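Local coordinates for LEOA (PDB 4AUR), which is a bacterial dynamin from enterotoxigenic Escherichia coli that probably binds and hydrolyses GTP, at residues His292-Leu296 with Ala414-Leu418. Sequence-based numbering, arbitrary orientation.
Sequences HLDEL and AFRSL
H292 reaches from the long helix 275-343 to the loop at A414-L418 and lays one face of its imidazole under the carbonyl oxygen of A414. Its CB already lies 3.3 Å from A414 O. With CG turned anti to its own carbonyl carbon, beside the backbone N (chi1 -72°), the ring continues beneath that oxygen, which sits 2.9 Å above the ring plane, offset toward the rim and nearer CG and ND1. CD2 has S417 OG at 3.2 Å, oblique to the ring. ND1 turns back to its own helix and gives its hydrogen to E295 OE1, one turn on, at 2.7 Å. That bond is almost straight (175°) and runs in the ring plane, though it reaches the carboxylate from above its plane. Farther along, CE1 and NE2 stay 3.6 and 3.7 Å from A414 O. E295 OE1 also touches A414 CB, whose methyl lies beside the histidine-carboxylate bond.

Beside the histidine, L296 CD1 packs on F415 CZ at 3.9 Å, the two side chains crossing at about a right angle, and L418 CD1 makes a looser apolar pair with L293 CB at 4.4 Å. L418 CD2 lies against the H292 carbonyl oxygen. L556 touches both L293 and L418, which brings helix 547-567 against this buried packing in the dynamin-like helical domain. ND1 points in the ring plane to E295, and A414 O lies over a face, where the angle is poor for a hydrogen bond; the nearby carboxylate would probably favour a positively charged ring, which would suit that carbonyl.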
ATOM      1  N   HIS A 292       0.746   2.331   4.008  1.00 23.39           N
ATOM      2  CA  HIS A 292       2.192   2.187   4.158  1.00 21.74           C
ATOM      3  C   HIS A 292       2.636   0.745   4.331  1.00 21.57           C
ATOM      4  O   HIS A 292       3.821   0.463   4.190  1.00 20.71           O
ATOM      5  CB  HIS A 292       2.670   2.931   5.382  1.00 22.16           C
ATOM      6  CG  HIS A 292       2.642   4.407   5.228  1.00 22.62           C
ATOM      7  ND1 HIS A 292       3.364   5.062   4.262  1.00 22.87           N
ATOM      8  CD2 HIS A 292       2.010   5.363   5.940  1.00 23.08           C
ATOM      9  CE1 HIS A 292       3.165   6.361   4.376  1.00 23.21           C
ATOM     10  NE2 HIS A 292       2.345   6.568   5.387  1.00 22.83           N
ATOM     11  N   LEU A 293       1.718  -0.156   4.686  1.00 20.77           N
ATOM     12  CA  LEU A 293       1.971  -1.590   4.535  1.00 20.38           C
ATOM     13  C   LEU A 293       2.022  -1.926   3.030  1.00 21.88           C
ATOM     14  O   LEU A 293       2.712  -2.853   2.614  1.00 21.45           O
ATOM     15  CB  LEU A 293       0.904  -2.431   5.237  1.00 19.43           C
ATOM     16  CG  LEU A 293       1.095  -3.955   5.212  1.00 19.79           C
ATOM     17  CD1 LEU A 293       2.517  -4.327   5.624  1.00 20.31           C
ATOM     18  CD2 LEU A 293       0.099  -4.762   6.043  1.00 18.47           C
ATOM     19  N   ASP A 294       1.302  -1.181   2.195  1.00 22.76           N
ATOM     20  CA  ASP A 294       1.320  -1.507   0.781  1.00 24.38           C
ATOM     21  C   ASP A 294       2.683  -1.176   0.223  1.00 24.54           C
ATOM     22  O   ASP A 294       3.239  -1.926  -0.582  1.00 23.22           O
ATOM     23  CB  ASP A 294       0.254  -0.767   0.013  1.00 25.78           C
ATOM     24  CG  ASP A 294       0.044  -1.343  -1.350  1.00 27.24           C
ATOM     25  OD1 ASP A 294      -0.104  -2.576  -1.491  1.00 28.27           O
ATOM     26  OD2 ASP A 294       0.030  -0.560  -2.299  1.00 32.49           O
ATOM     27  N   GLU A 295       3.230  -0.058   0.695  1.00 24.34           N
ATOM     28  CA  GLU A 295       4.573   0.327   0.354  1.00 22.81           C
ATOM     29  C   GLU A 295       5.495  -0.769   0.828  1.00 22.46           C
ATOM     30  O   GLU A 295       6.230  -1.310   0.040  1.00 21.88           O
ATOM     31  CB  GLU A 295       4.935   1.649   0.990  1.00 23.06           C
ATOM     32  CG  GLU A 295       4.357   2.863   0.281  1.00 24.21           C
ATOM     33  CD  GLU A 295       4.402   4.101   1.164  1.00 25.36           C
ATOM     34  OE1 GLU A 295       4.886   3.962   2.304  1.00 24.83           O
ATOM     35  OE2 GLU A 295       3.945   5.204   0.750  1.00 27.40           O
ATOM     36  N   LEU A 296       5.431  -1.132   2.106  1.00 22.20           N
ATOM     37  CA  LEU A 296       6.361  -2.149   2.633  1.00 20.72           C
ATOM     38  C   LEU A 296       6.266  -3.465   1.877  1.00 21.41           C
ATOM     39  O   LEU A 296       7.291  -4.074   1.624  1.00 24.11           O
ATOM     40  CB  LEU A 296       6.154  -2.416   4.119  1.00 19.42           C
ATOM     41  CG  LEU A 296       7.043  -3.478   4.729  1.00 18.75           C
ATOM     42  CD1 LEU A 296       8.489  -3.091   4.533  1.00 19.80           C
ATOM     43  CD2 LEU A 296       6.788  -3.678   6.192  1.00 18.33           C
ATOM     44  N   ALA A 414       8.011   6.817   6.688  1.00 31.64           N
ATOM     45  CA  ALA A 414       6.919   6.126   6.017  1.00 31.30           C
ATOM     46  C   ALA A 414       6.379   4.943   6.821  1.00 28.85           C
ATOM     47  O   ALA A 414       5.192   4.646   6.735  1.00 30.28           O
ATOM     48  CB  ALA A 414       7.349   5.697   4.631  1.00 32.36           C
ATOM     49  N   PHE A 415       7.225   4.303   7.620  1.00 26.12           N
ATOM     50  CA  PHE A 415       6.796   3.147   8.412  1.00 25.46           C
ATOM     51  C   PHE A 415       6.514   3.428   9.887  1.00 25.93           C
ATOM     52  O   PHE A 415       6.380   2.498  10.669  1.00 25.69           O
ATOM     53  CB  PHE A 415       7.854   2.054   8.384  1.00 24.38           C
ATOM     54  CG  PHE A 415       8.262   1.624   7.016  1.00 24.65           C
ATOM     55  CD1 PHE A 415       7.368   1.671   5.937  1.00 24.43           C
ATOM     56  CD2 PHE A 415       9.544   1.155   6.795  1.00 22.90           C
ATOM     57  CE1 PHE A 415       7.767   1.262   4.675  1.00 23.19           C
ATOM     58  CE2 PHE A 415       9.929   0.731   5.544  1.00 23.27           C
ATOM     59  CZ  PHE A 415       9.042   0.777   4.486  1.00 22.82           C
ATOM     60  N   ARG A 416       6.450   4.678  10.304  1.00 26.53           N
ATOM     61  CA  ARG A 416       6.155   4.907  11.713  1.00 28.43           C
ATOM     62  C   ARG A 416       4.718   4.548  12.072  1.00 26.43           C
ATOM     63  O   ARG A 416       4.459   4.178  13.208  1.00 26.06           O
ATOM     64  CB  ARG A 416       6.482   6.334  12.134  1.00 30.99           C
ATOM     65  CG  ARG A 416       7.976   6.626  12.094  1.00 31.06           C
ATOM     66  CD  ARG A 416       8.285   8.034  12.552  1.00 32.32           C
ATOM     67  NE  ARG A 416       9.456   7.977  13.396  1.00 34.56           N
ATOM     68  CZ  ARG A 416       9.453   7.859  14.724  1.00 35.68           C
ATOM     69  NH1 ARG A 416       8.341   7.849  15.466  1.00 34.17           N
ATOM     70  NH2 ARG A 416      10.618   7.765  15.329  1.00 39.10           N
ATOM     71  N   SER A 417       3.809   4.606  11.098  1.00 25.04           N
ATOM     72  CA  SER A 417       2.413   4.227  11.337  1.00 24.29           C
ATOM     73  C   SER A 417       2.248   2.757  11.548  1.00 22.93           C
ATOM     74  O   SER A 417       1.198   2.343  11.980  1.00 23.21           O
ATOM     75  CB  SER A 417       1.527   4.614  10.176  1.00 23.25           C
ATOM     76  OG  SER A 417       2.271   4.486   9.010  1.00 26.25           O
ATOM     77  N   LEU A 418       3.271   1.975  11.221  1.00 21.51           N
ATOM     78  CA  LEU A 418       3.223   0.535  11.372  1.00 20.06           C
ATOM     79  C   LEU A 418       3.574   0.097  12.772  1.00 19.65           C
ATOM     80  O   LEU A 418       3.673  -1.072  13.033  1.00 20.70           O
ATOM     81  CB  LEU A 418       4.149  -0.125  10.355  1.00 19.39           C
ATOM     82  CG  LEU A 418       3.586  -0.563   9.004  1.00 19.16           C
ATOM     83  CD1 LEU A 418       2.203  -0.037   8.695  1.00 20.15           C
ATOM     84  CD2 LEU A 418       4.508  -0.208   7.871  1.00 18.13           C
TER